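Local coordinates for X-ray repair cross complementing protein 1 variant (Homo sapiens, PDB 6WH1), which probably acts as a scaffold that assembles repair complexes at DNA single-strand breaks, the part here being its C-terminal BRCT domain, at residues R23-Y28 / R73-C78. Sequence-based numbering, arbitrary orientation.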
loop_
_atom_site.group_PDB
_atom_site.type_symbol
_atom_site.label_atom_id
_atom_site.label_comp_id
_atom_site.label_asym_id
_atom_site.label_seq_id
_atom_site.Cartn_x
_atom_site.Cartn_y
_atom_site.Cartn_z
ATOM N N ARG A 23 7.570 2.361 0.859
ATOM C CA ARG A 23 7.017 1.014 0.780
ATOM C C ARG A 23 6.195 0.684 2.020
ATOM O O ARG A 23 5.114 0.088 1.917
ATOM C CB ARG A 23 8.147 -0.002 0.599
ATOM C CG ARG A 23 7.839 -1.118 -0.385
ATOM C CD ARG A 23 8.877 -2.236 -0.305
ATOM N NE ARG A 23 8.802 -2.957 0.964
ATOM C CZ ARG A 23 8.066 -4.045 1.164
ATOM N NH1 ARG A 23 7.339 -4.549 0.175
ATOM N NH2 ARG A 23 8.055 -4.631 2.353
ATOM N N LYS A 24 6.687 1.068 3.200
ATOM C CA LYS A 24 5.956 0.762 4.427
ATOM C C LYS A 24 4.606 1.474 4.459
ATOM O O LYS A 24 3.589 0.885 4.853
ATOM C CB LYS A 24 6.803 1.141 5.642
ATOM C CG LYS A 24 6.175 0.806 6.981
ATOM C CD LYS A 24 7.132 1.124 8.122
ATOM C CE LYS A 24 7.417 -0.103 8.972
ATOM N NZ LYS A 24 6.547 -0.151 10.182
ATOM N N LEU A 25 4.577 2.742 4.039
ATOM C CA LEU A 25 3.324 3.492 4.014
ATOM C C LEU A 25 2.347 2.891 3.016
ATOM O O LEU A 25 1.145 2.785 3.300
ATOM C CB LEU A 25 3.597 4.957 3.675
ATOM C CG LEU A 25 4.413 5.720 4.716
ATOM C CD1 LEU A 25 5.059 6.948 4.091
ATOM C CD2 LEU A 25 3.523 6.100 5.889
ATOM N N ILE A 26 2.841 2.509 1.835
ATOM C CA ILE A 26 1.989 1.824 0.868
ATOM C C ILE A 26 1.392 0.570 1.495
ATOM O O ILE A 26 0.180 0.324 1.411
ATOM C CB ILE A 26 2.784 1.496 -0.409
ATOM C CG1 ILE A 26 3.030 2.770 -1.223
ATOM C CG2 ILE A 26 2.063 0.435 -1.235
ATOM C CD1 ILE A 26 4.053 2.601 -2.323
ATOM N N ARG A 27 2.234 -0.218 2.169
ATOM C CA ARG A 27 1.770 -1.445 2.802
ATOM C C ARG A 27 0.653 -1.164 3.799
ATOM O O ARG A 27 -0.403 -1.803 3.759
ATOM C CB ARG A 27 2.941 -2.152 3.488
ATOM C CG ARG A 27 2.544 -3.378 4.298
ATOM C CD ARG A 27 3.768 -4.105 4.846
ATOM N NE ARG A 27 3.408 -5.154 5.798
ATOM C CZ ARG A 27 4.282 -5.971 6.377
ATOM N NH1 ARG A 27 3.865 -6.897 7.231
ATOM N NH2 ARG A 27 5.575 -5.864 6.102
ATOM N N TYR A 28 0.859 -0.198 4.696
ATOM C CA TYR A 28 -0.108 0.014 5.773
ATOM C C TYR A 28 -1.416 0.602 5.249
ATOM O O TYR A 28 -2.510 0.144 5.626
ATOM C CB TYR A 28 0.493 0.912 6.853
ATOM C CG TYR A 28 1.590 0.250 7.657
ATOM C CD1 TYR A 28 1.823 -1.114 7.560
ATOM C CD2 TYR A 28 2.388 0.993 8.518
ATOM C CE1 TYR A 28 2.826 -1.723 8.294
ATOM C CE2 TYR A 28 3.391 0.394 9.256
ATOM C CZ TYR A 28 3.605 -0.963 9.140
ATOM O OH TYR A 28 4.604 -1.560 9.875
ATOM N N ARG A 73 4.110 9.241 10.587
ATOM C CA ARG A 73 3.930 8.643 11.904
ATOM C C ARG A 73 2.458 8.398 12.210
ATOM O O ARG A 73 2.136 7.503 12.999
ATOM C CB ARG A 73 4.560 9.516 12.989
ATOM C CG ARG A 73 4.773 8.759 14.292
ATOM C CD ARG A 73 5.166 9.672 15.433
ATOM N NE ARG A 73 4.669 9.180 16.716
ATOM C CZ ARG A 73 4.519 9.940 17.795
ATOM N NH1 ARG A 73 4.835 11.227 17.745
ATOM N NH2 ARG A 73 4.056 9.415 18.922
ATOM N N TRP A 74 1.556 9.170 11.601
ATOM C CA TRP A 74 0.133 8.876 11.735
ATOM C C TRP A 74 -0.172 7.461 11.271
ATOM O O TRP A 74 -0.821 6.687 11.982
ATOM C CB TRP A 74 -0.695 9.880 10.937
ATOM C CG TRP A 74 -2.173 9.599 10.962
ATOM C CD1 TRP A 74 -2.910 9.197 12.039
ATOM C CD2 TRP A 74 -3.091 9.697 9.863
ATOM N NE1 TRP A 74 -4.228 9.043 11.680
ATOM C CE2 TRP A 74 -4.367 9.345 10.351
ATOM C CE3 TRP A 74 -2.959 10.053 8.518
ATOM C CZ2 TRP A 74 -5.503 9.338 9.539
ATOM C CZ3 TRP A 74 -4.090 10.044 7.712
ATOM C CH2 TRP A 74 -5.344 9.687 8.227
ATOM N N ILE A 75 0.285 7.112 10.066
ATOM C CA ILE A 75 0.066 5.772 9.532
ATOM C C ILE A 75 0.727 4.730 10.425
ATOM O O ILE A 75 0.130 3.689 10.746
ATOM C CB ILE A 75 0.587 5.694 8.085
ATOM C CG1 ILE A 75 0.094 6.892 7.266
ATOM C CG2 ILE A 75 0.175 4.389 7.438
ATOM C CD1 ILE A 75 -1.376 6.845 6.933
ATOM N N TYR A 76 1.972 4.993 10.841
ATOM C CA TYR A 76 2.686 4.020 11.669
ATOM C C TYR A 76 1.924 3.729 12.957
ATOM O O TYR A 76 1.705 2.568 13.317
ATOM C CB TYR A 76 4.094 4.517 11.992
ATOM C CG TYR A 76 4.947 4.780 10.783
ATOM C CD1 TYR A 76 4.869 3.961 9.664
ATOM C CD2 TYR A 76 5.827 5.851 10.755
ATOM C CE1 TYR A 76 5.643 4.203 8.553
ATOM C CE2 TYR A 76 6.607 6.102 9.649
ATOM C CZ TYR A 76 6.513 5.274 8.551
ATOM O OH TYR A 76 7.286 5.519 7.445
ATOM N N SER A 77 1.511 4.781 13.669
ATOM C CA SER A 77 0.828 4.589 14.945
ATOM C C SER A 77 -0.576 4.042 14.760
ATOM O O SER A 77 -1.079 3.331 15.638
ATOM C CB SER A 77 0.786 5.902 15.729
ATOM O OG SER A 77 2.005 6.610 15.613
ATOM N N CYS A 78 -1.229 4.369 13.642
ATOM C CA CYS A 78 -2.485 3.711 13.314
ATOM C C CYS A 78 -2.286 2.208 13.232
ATOM O O CYS A 78 -3.123 1.432 13.706
ATOM C CB CYS A 78 -3.038 4.250 11.995
ATOM S SG CYS A 78 -4.045 5.744 12.119
#
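Y76 of helix 72-81 packs against K24, L25 and Y28 of helix 21-31, and its CD1-CE1 border does most of the touching. In K24, CG stands anti to the backbone N (chi1 -177°), which carries the chain toward helix 72-81, where CD lies 3.4 Å from Y76 CE1 and approaches the ring obliquely. A lysine suits this partly exposed margin because its methylenes can pack on the tyrosine; the approach of its NZ to Y28 OH is improbably short and therefore doubtful. The Y28 ring crosses that of Y76 at about a right angle, the two meeting near their edges with Y28 CE2 3.9 Å from Y76 CD1. From the opposite side of the Y76 ring plane to K24, L25 CD2 touches Y76 CE1 at 3.9 Å, and L25 CG lies near Y76 OH. A flat ring thus suits position 76, since it fits between lysine and leucine. A serine in place of Y76 would probably open a gap among K24, L25 and Y28 and leave the lysine methylenes without their aromatic partner.

Deeper in, branched aliphatic groups take over. I75 holds CG2 anti to its backbone N, directing this methyl to Y28 CB at 3.5 Å, while L25 CD2 fits against I75 CB at 3.7 Å and I75 CG1 at 3.8 Å. Beta-branching thus lets CG1 face L25 and CG2 face Y28, and leucine's forked end spans I75 and Y76. I75 also rests on F11 of the central strand 10-13. The axes of the short segments 23-28 and 73-78 come within 9.9 Å and cross at 51°, L25 and I75 being nearest by their CA atoms. Across another side of helix 21-31, R23 and R27 form salt bridges with acidic side chains of another protein's chain. Such pairing of the first and last helices against one face of a parallel four-stranded sheet is characteristic of the BRCT fold.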